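Local atomic coordinates of eukaryotic translation initiation factor 4 gamma 2 (Homo sapiens, PDB entry 4IUL), a protein that probably serves in translation initiation as a member of the eIF4G family, its MIF4G domain interacting with the RNA helicase eIF4A. Residues A[28-33]-A[61-66]; A[33-38]-A[74-79]; A[118-123]-A[154-159]. All blocks are in the same frame, centred on the assembly; numbering follows the deposited sequence.

Interaction 1: A[28-33]-A[61-66]; sequences GILNKL and LLIVDK
Leu30 reaches from the last turn of helix 13-31 onto helix 53-69. Leu30 CD1 lies against the backbone at Leu62, 3.5 Å from Leu62 O, and it also meets Leu62 CB. Leu30 CD2 approaches Ile63 CG1 at 4.1 Å, and the side chains of Leu30 and Ile63 cross at about a right angle. Lys66, one turn further along, brings its chain in from the same helix. With CG anti to the backbone N (chi1 -171°) and a bend at chi2, Lys66 CE passes 3.8 Å from Leu30 O and carries the ammonium on to Asn31. This is helix packing inside the HEAT-repeat solenoid of the MIF4G domain, where Ile63 also touches Cys81 and Leu84 of helix 74-87. The single polar link is the hydrogen bond from Lys66 NZ to Asn31 OD1, 3.0 Å long; the nitrogen sits 16° off the amide carbonyl plane, at a C=O...N angle of 142°. A methionine in place of Lys66 would probably leave Asn31 OD1 without this donor and its amide freer to turn. Asn31 CB points away from helix 53-69, and the amide end swings back to receive the bond.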
ATOM      1  N   GLY A  28     -20.146   4.666   5.672  1.00 34.07           N
ATOM      2  CA  GLY A  28     -20.665   3.957   6.835  1.00 35.40           C
ATOM      3  C   GLY A  28     -20.217   2.498   6.835  1.00 35.84           C
ATOM      4  O   GLY A  28     -19.732   1.987   7.843  1.00 35.39           O
ATOM      5  N   ILE A  29     -20.376   1.829   5.697  1.00 36.98           N
ATOM      6  CA  ILE A  29     -19.974   0.433   5.544  1.00 37.67           C
ATOM      7  C   ILE A  29     -18.495   0.232   5.906  1.00 39.12           C
ATOM      8  O   ILE A  29     -18.145  -0.684   6.653  1.00 39.68           O
ATOM      9  CB  ILE A  29     -20.203  -0.038   4.089  1.00 37.02           C
ATOM     10  CG1 ILE A  29     -21.703  -0.062   3.789  1.00 37.22           C
ATOM     11  CG2 ILE A  29     -19.593  -1.417   3.875  1.00 38.40           C
ATOM     12  CD1 ILE A  29     -22.040  -0.453   2.364  1.00 35.57           C
ATOM     13  N   LEU A  30     -17.629   1.087   5.371  1.00 38.61           N
ATOM     14  CA  LEU A  30     -16.208   0.987   5.650  1.00 39.42           C
ATOM     15  C   LEU A  30     -15.931   1.181   7.136  1.00 40.81           C
ATOM     16  O   LEU A  30     -15.044   0.533   7.695  1.00 40.57           O
ATOM     17  CB  LEU A  30     -15.432   2.037   4.849  1.00 39.36           C
ATOM     18  CG  LEU A  30     -15.399   1.881   3.329  1.00 39.79           C
ATOM     19  CD1 LEU A  30     -14.686   3.081   2.713  1.00 41.76           C
ATOM     20  CD2 LEU A  30     -14.686   0.590   2.963  1.00 39.35           C
ATOM     21  N   ASN A  31     -16.682   2.077   7.772  1.00 40.14           N
ATOM     22  CA  ASN A  31     -16.482   2.335   9.193  1.00 42.94           C
ATOM     23  C   ASN A  31     -16.688   1.090  10.054  1.00 44.35           C
ATOM     24  O   ASN A  31     -15.861   0.785  10.914  1.00 45.18           O
ATOM     25  CB  ASN A  31     -17.405   3.455   9.691  1.00 42.38           C
ATOM     26  CG  ASN A  31     -16.888   4.844   9.342  1.00 43.29           C
ATOM     27  OD1 ASN A  31     -15.684   5.046   9.157  1.00 41.83           O
ATOM     28  ND2 ASN A  31     -17.796   5.816   9.278  1.00 43.32           N
ATOM     29  N   LYS A  32     -17.776   0.365   9.826  1.00 44.98           N
ATOM     30  CA  LYS A  32     -18.035  -0.832  10.616  1.00 47.27           C
ATOM     31  C   LYS A  32     -17.480  -2.130  10.028  1.00 48.08           C
ATOM     32  O   LYS A  32     -17.986  -3.209  10.325  1.00 49.58           O
ATOM     33  CB  LYS A  32     -19.539  -0.977  10.887  1.00 47.86           C
ATOM     34  CG  LYS A  32     -20.464  -0.819   9.687  1.00 50.58           C
ATOM     35  CD  LYS A  32     -21.895  -0.602  10.183  1.00 52.57           C
ATOM     36  CE  LYS A  32     -22.873  -0.224   9.075  1.00 54.45           C
ATOM     37  NZ  LYS A  32     -23.299  -1.381   8.237  1.00 57.02           N
ATOM     38  N   LEU A  33     -16.429  -2.027   9.217  1.00 48.33           N
ATOM     39  CA  LEU A  33     -15.817  -3.206   8.599  1.00 47.96           C
ATOM     40  C   LEU A  33     -14.896  -3.935   9.573  1.00 48.80           C
ATOM     41  O   LEU A  33     -13.961  -3.350  10.128  1.00 47.23           O
ATOM     42  CB  LEU A  33     -15.020  -2.810   7.355  1.00 46.89           C
ATOM     43  CG  LEU A  33     -14.371  -3.953   6.569  1.00 45.51           C
ATOM     44  CD1 LEU A  33     -15.450  -4.838   5.959  1.00 43.40           C
ATOM     45  CD2 LEU A  33     -13.476  -3.382   5.477  1.00 43.97           C
ATOM     46  N   LEU A  61     -11.829   6.110  -3.814  1.00 22.15           N
ATOM     47  CA  LEU A  61     -11.381   7.251  -3.035  1.00 23.57           C
ATOM     48  C   LEU A  61     -11.655   7.011  -1.545  1.00 23.32           C
ATOM     49  O   LEU A  61     -10.812   7.286  -0.694  1.00 22.99           O
ATOM     50  CB  LEU A  61     -12.112   8.520  -3.496  1.00 26.00           C
ATOM     51  CG  LEU A  61     -11.758   9.788  -2.711  1.00 29.27           C
ATOM     52  CD1 LEU A  61     -10.265  10.096  -2.898  1.00 29.27           C
ATOM     53  CD2 LEU A  61     -12.607  10.952  -3.191  1.00 28.46           C
ATOM     54  N   LEU A  62     -12.834   6.491  -1.228  1.00 25.20           N
ATOM     55  CA  LEU A  62     -13.192   6.247   0.170  1.00 26.21           C
ATOM     56  C   LEU A  62     -12.405   5.102   0.816  1.00 26.92           C
ATOM     57  O   LEU A  62     -11.979   5.210   1.974  1.00 24.69           O
ATOM     58  CB  LEU A  62     -14.698   5.996   0.277  1.00 27.42           C
ATOM     59  CG  LEU A  62     -15.567   7.222  -0.050  1.00 30.32           C
ATOM     60  CD1 LEU A  62     -17.036   6.831  -0.102  1.00 29.05           C
ATOM     61  CD2 LEU A  62     -15.327   8.318   1.002  1.00 29.57           C
ATOM     62  N   ILE A  63     -12.196   4.024   0.058  1.00 26.14           N
ATOM     63  CA  ILE A  63     -11.461   2.858   0.548  1.00 25.55           C
ATOM     64  C   ILE A  63     -10.027   3.242   0.925  1.00 27.30           C
ATOM     65  O   ILE A  63      -9.560   2.941   2.036  1.00 26.63           O
ATOM     66  CB  ILE A  63     -11.436   1.720  -0.518  1.00 25.48           C
ATOM     67  CG1 ILE A  63     -12.840   1.136  -0.690  1.00 27.28           C
ATOM     68  CG2 ILE A  63     -10.466   0.630  -0.107  1.00 22.64           C
ATOM     69  CD1 ILE A  63     -12.945   0.035  -1.744  1.00 28.18           C
ATOM     70  N   VAL A  64      -9.328   3.906   0.007  1.00 26.36           N
ATOM     71  CA  VAL A  64      -7.957   4.322   0.276  1.00 27.73           C
ATOM     72  C   VAL A  64      -7.925   5.317   1.442  1.00 28.92           C
ATOM     73  O   VAL A  64      -6.972   5.335   2.227  1.00 27.90           O
ATOM     74  CB  VAL A  64      -7.315   4.934  -0.980  1.00 27.35           C
ATOM     75  CG1 VAL A  64      -5.906   5.395  -0.673  1.00 29.71           C
ATOM     76  CG2 VAL A  64      -7.282   3.884  -2.100  1.00 29.37           C
ATOM     77  N   ASP A  65      -8.976   6.133   1.549  1.00 29.51           N
ATOM     78  CA  ASP A  65      -9.128   7.107   2.641  1.00 31.10           C
ATOM     79  C   ASP A  65      -9.069   6.348   3.980  1.00 30.18           C
ATOM     80  O   ASP A  65      -8.271   6.668   4.860  1.00 29.67           O
ATOM     81  CB  ASP A  65     -10.497   7.807   2.547  1.00 31.93           C
ATOM     82  CG  ASP A  65     -10.417   9.227   1.989  1.00 35.21           C
ATOM     83  OD1 ASP A  65      -9.338   9.628   1.485  1.00 34.78           O
ATOM     84  OD2 ASP A  65     -11.455   9.939   2.053  1.00 31.83           O
ATOM     85  N   LYS A  66      -9.931   5.343   4.113  1.00 29.46           N
ATOM     86  CA  LYS A  66     -10.017   4.532   5.329  1.00 31.42           C
ATOM     87  C   LYS A  66      -8.742   3.726   5.607  1.00 31.47           C
ATOM     88  O   LYS A  66      -8.324   3.613   6.759  1.00 32.14           O
ATOM     89  CB  LYS A  66     -11.215   3.581   5.242  1.00 31.97           C
ATOM     90  CG  LYS A  66     -11.538   2.836   6.533  1.00 35.43           C
ATOM     91  CD  LYS A  66     -11.970   3.795   7.636  1.00 36.12           C
ATOM     92  CE  LYS A  66     -12.417   3.054   8.888  1.00 38.15           C
ATOM     93  NZ  LYS A  66     -12.980   3.984   9.913  1.00 35.47           N
TER

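Interaction 2: A[33-38]-A[74-79]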
ATOM      1  N   LEU A  33     -16.429  -2.027   9.217  1.00 48.33           N
ATOM      2  CA  LEU A  33     -15.817  -3.206   8.599  1.00 47.96           C
ATOM      3  C   LEU A  33     -14.896  -3.935   9.573  1.00 48.80           C
ATOM      4  O   LEU A  33     -13.961  -3.350  10.128  1.00 47.23           O
ATOM      5  CB  LEU A  33     -15.020  -2.810   7.355  1.00 46.89           C
ATOM      6  CG  LEU A  33     -14.371  -3.953   6.569  1.00 45.51           C
ATOM      7  CD1 LEU A  33     -15.450  -4.838   5.959  1.00 43.40           C
ATOM      8  CD2 LEU A  33     -13.476  -3.382   5.477  1.00 43.97           C
ATOM      9  N   THR A  34     -15.165  -5.222   9.770  1.00 50.13           N
ATOM     10  CA  THR A  34     -14.371  -6.042  10.677  1.00 51.24           C
ATOM     11  C   THR A  34     -14.171  -7.442  10.104  1.00 50.91           C
ATOM     12  O   THR A  34     -14.985  -7.908   9.301  1.00 49.84           O
ATOM     13  CB  THR A  34     -15.064  -6.161  12.049  1.00 51.84           C
ATOM     14  OG1 THR A  34     -14.271  -6.972  12.920  1.00 55.41           O
ATOM     15  CG2 THR A  34     -16.428  -6.790  11.901  1.00 52.82           C
ATOM     16  N   PRO A  35     -13.080  -8.126  10.503  1.00 51.08           N
ATOM     17  CA  PRO A  35     -12.807  -9.479  10.007  1.00 51.56           C
ATOM     18  C   PRO A  35     -14.040 -10.362  10.155  1.00 53.32           C
ATOM     19  O   PRO A  35     -14.313 -11.208   9.307  1.00 52.71           O
ATOM     20  CB  PRO A  35     -11.660  -9.948  10.896  1.00 51.91           C
ATOM     21  CG  PRO A  35     -10.924  -8.684  11.188  1.00 51.68           C
ATOM     22  CD  PRO A  35     -12.035  -7.693  11.449  1.00 50.89           C
ATOM     23  N   GLU A  36     -14.788 -10.143  11.233  1.00 55.96           N
ATOM     24  CA  GLU A  36     -15.990 -10.922  11.509  1.00 58.95           C
ATOM     25  C   GLU A  36     -17.189 -10.509  10.659  1.00 58.40           C
ATOM     26  O   GLU A  36     -18.035 -11.342  10.331  1.00 57.96           O
ATOM     27  CB  GLU A  36     -16.355 -10.821  12.994  1.00 63.18           C
ATOM     28  CG  GLU A  36     -17.582 -11.638  13.386  1.00 68.68           C
ATOM     29  CD  GLU A  36     -17.873 -11.588  14.877  1.00 72.32           C
ATOM     30  OE1 GLU A  36     -18.106 -10.476  15.404  1.00 73.79           O
ATOM     31  OE2 GLU A  36     -17.869 -12.661  15.521  1.00 73.79           O
ATOM     32  N   LYS A  37     -17.268  -9.228  10.306  1.00 58.02           N
ATOM     33  CA  LYS A  37     -18.376  -8.742   9.488  1.00 57.65           C
ATOM     34  C   LYS A  37     -18.027  -8.663   8.004  1.00 56.63           C
ATOM     35  O   LYS A  37     -18.911  -8.464   7.165  1.00 55.66           O
ATOM     36  CB  LYS A  37     -18.821  -7.352   9.947  1.00 58.75           C
ATOM     37  CG  LYS A  37     -19.573  -7.293  11.267  1.00 60.18           C
ATOM     38  CD  LYS A  37     -20.066  -5.870  11.499  1.00 61.63           C
ATOM     39  CE  LYS A  37     -20.857  -5.726  12.782  1.00 62.90           C
ATOM     40  NZ  LYS A  37     -21.375  -4.330  12.921  1.00 64.44           N
ATOM     41  N   PHE A  38     -16.747  -8.822   7.682  1.00 55.14           N
ATOM     42  CA  PHE A  38     -16.293  -8.724   6.298  1.00 54.69           C
ATOM     43  C   PHE A  38     -17.251  -9.319   5.279  1.00 54.85           C
ATOM     44  O   PHE A  38     -17.854  -8.604   4.480  1.00 55.37           O
ATOM     45  CB  PHE A  38     -14.927  -9.389   6.114  1.00 53.41           C
ATOM     46  CG  PHE A  38     -14.319  -9.138   4.759  1.00 51.48           C
ATOM     47  CD1 PHE A  38     -13.590  -7.978   4.513  1.00 50.80           C
ATOM     48  CD2 PHE A  38     -14.519 -10.035   3.714  1.00 50.39           C
ATOM     49  CE1 PHE A  38     -13.069  -7.714   3.241  1.00 49.60           C
ATOM     50  CE2 PHE A  38     -14.002  -9.779   2.441  1.00 49.99           C
ATOM     51  CZ  PHE A  38     -13.276  -8.615   2.207  1.00 48.73           C
ATOM     52  N   SER A  74      -4.976  -2.991   6.724  1.00 42.02           N
ATOM     53  CA  SER A  74      -4.564  -2.984   5.314  1.00 40.80           C
ATOM     54  C   SER A  74      -5.028  -4.266   4.630  1.00 40.74           C
ATOM     55  O   SER A  74      -5.681  -4.247   3.577  1.00 37.34           O
ATOM     56  CB  SER A  74      -3.039  -2.896   5.191  1.00 40.13           C
ATOM     57  OG  SER A  74      -2.555  -1.617   5.536  1.00 40.04           O
ATOM     58  N   SER A  75      -4.660  -5.378   5.259  1.00 39.91           N
ATOM     59  CA  SER A  75      -4.989  -6.713   4.801  1.00 39.04           C
ATOM     60  C   SER A  75      -6.480  -6.836   4.457  1.00 38.62           C
ATOM     61  O   SER A  75      -6.842  -7.341   3.394  1.00 37.28           O
ATOM     62  CB  SER A  75      -4.603  -7.700   5.904  1.00 38.77           C
ATOM     63  OG  SER A  75      -4.932  -9.023   5.564  1.00 40.78           O
ATOM     64  N   LEU A  76      -7.335  -6.369   5.362  1.00 38.19           N
ATOM     65  CA  LEU A  76      -8.776  -6.421   5.161  1.00 39.10           C
ATOM     66  C   LEU A  76      -9.224  -5.599   3.962  1.00 39.30           C
ATOM     67  O   LEU A  76     -10.012  -6.071   3.138  1.00 39.11           O
ATOM     68  CB  LEU A  76      -9.514  -5.899   6.397  1.00 41.03           C
ATOM     69  CG  LEU A  76     -10.243  -6.907   7.283  1.00 44.06           C
ATOM     70  CD1 LEU A  76      -9.242  -7.658   8.170  1.00 44.10           C
ATOM     71  CD2 LEU A  76     -11.263  -6.160   8.134  1.00 44.66           C
ATOM     72  N   TYR A  77      -8.739  -4.361   3.872  1.00 38.74           N
ATOM     73  CA  TYR A  77      -9.122  -3.487   2.769  1.00 37.25           C
ATOM     74  C   TYR A  77      -8.573  -3.995   1.438  1.00 34.96           C
ATOM     75  O   TYR A  77      -9.215  -3.842   0.397  1.00 33.44           O
ATOM     76  CB  TYR A  77      -8.656  -2.050   3.036  1.00 37.51           C
ATOM     77  CG  TYR A  77      -9.215  -1.481   4.326  1.00 37.50           C
ATOM     78  CD1 TYR A  77     -10.585  -1.514   4.589  1.00 37.12           C
ATOM     79  CD2 TYR A  77      -8.368  -0.962   5.306  1.00 35.62           C
ATOM     80  CE1 TYR A  77     -11.098  -1.053   5.806  1.00 39.00           C
ATOM     81  CE2 TYR A  77      -8.867  -0.502   6.522  1.00 37.62           C
ATOM     82  CZ  TYR A  77     -10.230  -0.553   6.767  1.00 39.52           C
ATOM     83  OH  TYR A  77     -10.719  -0.138   7.983  1.00 39.47           O
ATOM     84  N   ALA A  78      -7.397  -4.615   1.478  1.00 32.03           N
ATOM     85  CA  ALA A  78      -6.788  -5.155   0.265  1.00 33.83           C
ATOM     86  C   ALA A  78      -7.666  -6.268  -0.304  1.00 33.54           C
ATOM     87  O   ALA A  78      -7.796  -6.407  -1.520  1.00 32.10           O
ATOM     88  CB  ALA A  78      -5.385  -5.690   0.564  1.00 31.94           C
ATOM     89  N   GLN A  79      -8.272  -7.052   0.584  1.00 33.31           N
ATOM     90  CA  GLN A  79      -9.139  -8.146   0.169  1.00 35.54           C
ATOM     91  C   GLN A  79     -10.423  -7.574  -0.433  1.00 34.83           C
ATOM     92  O   GLN A  79     -10.993  -8.134  -1.369  1.00 34.13           O
ATOM     93  CB  GLN A  79      -9.469  -9.038   1.368  1.00 37.29           C
ATOM     94  CG  GLN A  79      -9.964 -10.431   0.995  1.00 42.30           C
ATOM     95  CD  GLN A  79      -8.930 -11.247   0.224  1.00 42.56           C
ATOM     96  OE1 GLN A  79      -7.775 -11.363   0.634  1.00 44.02           O
ATOM     97  NE2 GLN A  79      -9.350 -11.821  -0.895  1.00 44.70           N
TER
HETATM   98  O   HOH W   1     -12.912  -0.630   9.249  1.00 47.44           O
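The turn joining helix 13-31 to helix 38-48 packs here on the first turns of helix 74-87, a loop-to-helix contact within the HEAT-repeat array of the MIF4G domain. Leu76 fills the bend with its forked end: CD1 lies 3.6 Å from Pro35 CG, and CD2 is as close to Pro35 N while also meeting Leu33 CG. Leucine and proline side chains cross at about a right angle. Leu33, its CG anti to the backbone N (chi1 -177°), slides past the Tyr77 side chain in the opposite direction and sets CD2 obliquely against the ring, 3.3 Å from Tyr77 CE1. Phe38 closes the other end. Phe38 CE1 comes 3.5 Å from Leu76 O, and Phe38 CZ rests on the aliphatic part of Gln79, 3.9 Å from Gln79 CB, with the ring and the amide plane 73° apart. One water bridges the Leu33 carbonyl and the Tyr77 hydroxyl, 3.0 Å from Leu33 O and 2.6 Å from Tyr77 OH. The carbonyl can only accept, so the water gives it a proton and takes one from the tyrosine, while apolar packing supplies most of the contact.

Interaction 3: A[118-123]-A[154-159]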
ATOM      1  N   ASP A 118      -1.114   8.388  -6.666  1.00 37.98           N
ATOM      2  CA  ASP A 118      -1.422   9.729  -6.164  1.00 39.98           C
ATOM      3  C   ASP A 118      -1.170   9.874  -4.662  1.00 39.85           C
ATOM      4  O   ASP A 118      -0.527  10.832  -4.226  1.00 38.16           O
ATOM      5  CB  ASP A 118      -2.884  10.105  -6.437  1.00 43.56           C
ATOM      6  CG  ASP A 118      -3.224  10.141  -7.914  1.00 47.38           C
ATOM      7  OD1 ASP A 118      -2.375  10.579  -8.724  1.00 50.17           O
ATOM      8  OD2 ASP A 118      -4.359   9.746  -8.262  1.00 49.15           O
ATOM      9  N   GLU A 119      -1.695   8.950  -3.862  1.00 38.53           N
ATOM     10  CA  GLU A 119      -1.476   9.044  -2.424  1.00 39.67           C
ATOM     11  C   GLU A 119       0.019   9.004  -2.119  1.00 38.03           C
ATOM     12  O   GLU A 119       0.498   9.756  -1.276  1.00 37.05           O
ATOM     13  CB  GLU A 119      -2.191   7.913  -1.669  1.00 41.16           C
ATOM     14  CG  GLU A 119      -3.664   8.169  -1.388  1.00 45.59           C
ATOM     15  CD  GLU A 119      -3.901   9.313  -0.406  1.00 49.17           C
ATOM     16  OE1 GLU A 119      -3.432  10.438  -0.670  1.00 52.00           O
ATOM     17  OE2 GLU A 119      -4.568   9.093   0.631  1.00 50.09           O
ATOM     18  N   PHE A 120       0.759   8.150  -2.821  1.00 36.07           N
ATOM     19  CA  PHE A 120       2.191   8.053  -2.569  1.00 36.68           C
ATOM     20  C   PHE A 120       2.932   9.370  -2.796  1.00 35.38           C
ATOM     21  O   PHE A 120       3.842   9.703  -2.035  1.00 35.64           O
ATOM     22  CB  PHE A 120       2.846   6.957  -3.417  1.00 33.88           C
ATOM     23  CG  PHE A 120       4.244   6.611  -2.969  1.00 35.48           C
ATOM     24  CD1 PHE A 120       4.455   5.944  -1.763  1.00 34.63           C
ATOM     25  CD2 PHE A 120       5.345   6.969  -3.734  1.00 35.32           C
ATOM     26  CE1 PHE A 120       5.739   5.639  -1.326  1.00 36.62           C
ATOM     27  CE2 PHE A 120       6.638   6.670  -3.305  1.00 37.82           C
ATOM     28  CZ  PHE A 120       6.837   6.002  -2.099  1.00 37.19           C
ATOM     29  N   GLU A 121       2.555  10.113  -3.832  1.00 34.34           N
ATOM     30  CA  GLU A 121       3.206  11.393  -4.115  1.00 35.79           C
ATOM     31  C   GLU A 121       2.854  12.457  -3.072  1.00 36.70           C
ATOM     32  O   GLU A 121       3.722  13.208  -2.631  1.00 38.03           O
ATOM     33  CB  GLU A 121       2.828  11.894  -5.514  1.00 36.28           C
ATOM     34  CG  GLU A 121       3.552  11.197  -6.670  1.00 37.66           C
ATOM     35  CD  GLU A 121       2.955  11.537  -8.044  1.00 41.06           C
ATOM     36  OE1 GLU A 121       2.413  12.655  -8.222  1.00 40.78           O
ATOM     37  OE2 GLU A 121       3.041  10.685  -8.957  1.00 42.90           O
ATOM     38  N   ASN A 122       1.588  12.515  -2.665  1.00 37.29           N
ATOM     39  CA  ASN A 122       1.159  13.503  -1.676  1.00 39.14           C
ATOM     40  C   ASN A 122       1.720  13.236  -0.283  1.00 38.73           C
ATOM     41  O   ASN A 122       2.094  14.170   0.429  1.00 39.39           O
ATOM     42  CB  ASN A 122      -0.369  13.569  -1.607  1.00 41.84           C
ATOM     43  CG  ASN A 122      -0.999  13.895  -2.955  1.00 46.36           C
ATOM     44  OD1 ASN A 122      -0.637  14.879  -3.604  1.00 49.59           O
ATOM     45  ND2 ASN A 122      -1.946  13.067  -3.381  1.00 48.92           N
ATOM     46  N   ARG A 123       1.781  11.968   0.107  1.00 37.44           N
ATOM     47  CA  ARG A 123       2.299  11.608   1.423  1.00 37.54           C
ATOM     48  C   ARG A 123       3.811  11.832   1.500  1.00 39.22           C
ATOM     49  O   ARG A 123       4.361  12.055   2.585  1.00 37.76           O
ATOM     50  CB  ARG A 123       1.951  10.155   1.749  1.00 35.20           C
ATOM     51  CG  ARG A 123       0.441   9.899   1.809  1.00 37.04           C
ATOM     52  CD  ARG A 123      -0.217  10.653   2.962  1.00 36.76           C
ATOM     53  NE  ARG A 123      -1.671  10.523   2.937  1.00 39.34           N
ATOM     54  CZ  ARG A 123      -2.489  10.987   3.879  1.00 40.45           C
ATOM     55  NH1 ARG A 123      -1.998  11.617   4.942  1.00 40.80           N
ATOM     56  NH2 ARG A 123      -3.803  10.831   3.756  1.00 38.62           N
ATOM     57  N   GLY A 154       2.016   3.880   6.913  1.00 39.02           N
ATOM     58  CA  GLY A 154       0.729   3.245   6.732  1.00 37.66           C
ATOM     59  C   GLY A 154       0.453   3.099   5.244  1.00 37.27           C
ATOM     60  O   GLY A 154      -0.092   2.085   4.802  1.00 36.59           O
ATOM     61  N   ASN A 155       0.842   4.108   4.465  1.00 36.08           N
ATOM     62  CA  ASN A 155       0.633   4.078   3.019  1.00 36.43           C
ATOM     63  C   ASN A 155       1.424   2.932   2.396  1.00 36.16           C
ATOM     64  O   ASN A 155       0.898   2.178   1.572  1.00 35.51           O
ATOM     65  CB  ASN A 155       1.067   5.403   2.378  1.00 36.21           C
ATOM     66  CG  ASN A 155       0.481   5.598   0.985  1.00 36.34           C
ATOM     67  OD1 ASN A 155      -0.244   4.742   0.481  1.00 35.58           O
ATOM     68  ND2 ASN A 155       0.791   6.731   0.358  1.00 37.58           N
ATOM     69  N   ILE A 156       2.686   2.800   2.796  1.00 35.02           N
ATOM     70  CA  ILE A 156       3.546   1.747   2.269  1.00 34.18           C
ATOM     71  C   ILE A 156       3.043   0.340   2.609  1.00 34.54           C
ATOM     72  O   ILE A 156       3.106  -0.557   1.769  1.00 35.22           O
ATOM     73  CB  ILE A 156       4.994   1.923   2.766  1.00 32.27           C
ATOM     74  CG1 ILE A 156       5.578   3.205   2.156  1.00 30.88           C
ATOM     75  CG2 ILE A 156       5.837   0.715   2.375  1.00 30.87           C
ATOM     76  CD1 ILE A 156       6.950   3.558   2.652  1.00 27.60           C
ATOM     77  N   LYS A 157       2.533   0.156   3.825  1.00 32.89           N
ATOM     78  CA  LYS A 157       2.014  -1.141   4.259  1.00 32.23           C
ATOM     79  C   LYS A 157       0.788  -1.559   3.441  1.00 32.05           C
ATOM     80  O   LYS A 157       0.605  -2.742   3.138  1.00 30.44           O
ATOM     81  CB  LYS A 157       1.652  -1.085   5.744  1.00 33.02           C
ATOM     82  CG  LYS A 157       1.055  -2.365   6.323  1.00 35.42           C
ATOM     83  CD  LYS A 157       0.678  -2.157   7.795  1.00 39.44           C
ATOM     84  CE  LYS A 157      -0.009  -3.379   8.403  1.00 39.10           C
ATOM     85  NZ  LYS A 157       0.863  -4.590   8.321  1.00 43.73           N
ATOM     86  N   PHE A 158      -0.055  -0.593   3.086  1.00 30.84           N
ATOM     87  CA  PHE A 158      -1.245  -0.891   2.292  1.00 28.98           C
ATOM     88  C   PHE A 158      -0.823  -1.270   0.866  1.00 28.70           C
ATOM     89  O   PHE A 158      -1.399  -2.174   0.253  1.00 27.50           O
ATOM     90  CB  PHE A 158      -2.197   0.316   2.289  1.00 28.25           C
ATOM     91  CG  PHE A 158      -3.486   0.081   1.543  1.00 26.19           C
ATOM     92  CD1 PHE A 158      -4.217  -1.087   1.736  1.00 25.57           C
ATOM     93  CD2 PHE A 158      -3.965   1.027   0.639  1.00 24.65           C
ATOM     94  CE1 PHE A 158      -5.412  -1.314   1.033  1.00 24.43           C
ATOM     95  CE2 PHE A 158      -5.151   0.810  -0.062  1.00 24.84           C
ATOM     96  CZ  PHE A 158      -5.875  -0.363   0.135  1.00 21.34           C
ATOM     97  N   ILE A 159       0.195  -0.585   0.353  1.00 27.31           N
ATOM     98  CA  ILE A 159       0.711  -0.872  -0.980  1.00 28.85           C
ATOM     99  C   ILE A 159       1.257  -2.304  -0.992  1.00 30.71           C
ATOM    100  O   ILE A 159       0.984  -3.082  -1.909  1.00 29.55           O
ATOM    101  CB  ILE A 159       1.813   0.141  -1.371  1.00 28.66           C
ATOM    102  CG1 ILE A 159       1.168   1.511  -1.636  1.00 29.29           C
ATOM    103  CG2 ILE A 159       2.570  -0.341  -2.606  1.00 28.08           C
ATOM    104  CD1 ILE A 159       2.166   2.671  -1.752  1.00 31.60           C
TER
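Asn155 holds its CG anti to the backbone N (chi1 -162°), which sends the amide straight across to helix 107-127, and Phe120, with its own CG also anti to N, swings its ring along the flank of the same interface toward Ile156 and Ile159. The amide nitrogen does the touching. Asn155 ND2 sits 3.4 Å from Glu119 C, and 3.5 Å from Arg123 CG, so it rests over the backbone between Glu119 and Phe120 with the aliphatic start of the arginine beside it. The distance from Asn155 ND2 to Glu119 O is 3.5 Å. On the other end of the amide, OD1 is buried with no partner in the model, which probably costs some stability. Phe120 supplies the apolar half: Ile156 CG1 approaches the edge of the ring, near its plane, 4.3 Å from Phe120 CE1, whereas Ile159 CD1 comes in obliquely, 4.0 Å from Phe120 CD1, the side chains of Phe120 and Ile159 crossing at about a right angle. Arg123 bends at chi2 and turns its guanidinium back along its own helix, where Glu119 OE2 lies in its plane at the edge; that salt bridge is long, 3.7 Å from Arg123 NH2. The guanidinium is turned 76° from the Asn155 amide plane, and only the arginine's carbon chain meets that amide. Segments 118-123 and 154-159 run nearly antiparallel (159°), their axes approaching to 10.5 Å, a pairing in keeping with the HEAT-repeat fold. Helix 170-181 joins on the phenylalanine side, Cys176 touching Phe120, Ile156 and Ile159, while helix 53-69 lies against Glu119 and Arg123 through Leu68.

How the interactions relate
Interaction 3 is the buried one, its centre about 6 Å from that of the chain, whereas interactions 1 and 2 are only partly buried, their centres about 15 Å out and on the same side. Those two share Leu33 and touch where Lys66 CG packs 3.4 Å from Tyr77 OH, so helix 53-69, helix 74-87 and the turn after helix 13-31 form one continuous packing. Helix 53-69 also reaches interaction 3 through Val64, which packs on Glu119 and Phe158; helix 74-87 does so through Ser74, Tyr77 and Ala78, which pack on Phe158. Chemistry follows place: toward the surface a lysine-asparagine bond and a bridging water accompany the leucines, while the interior pairs aromatic and aliphatic packing with a buried amide.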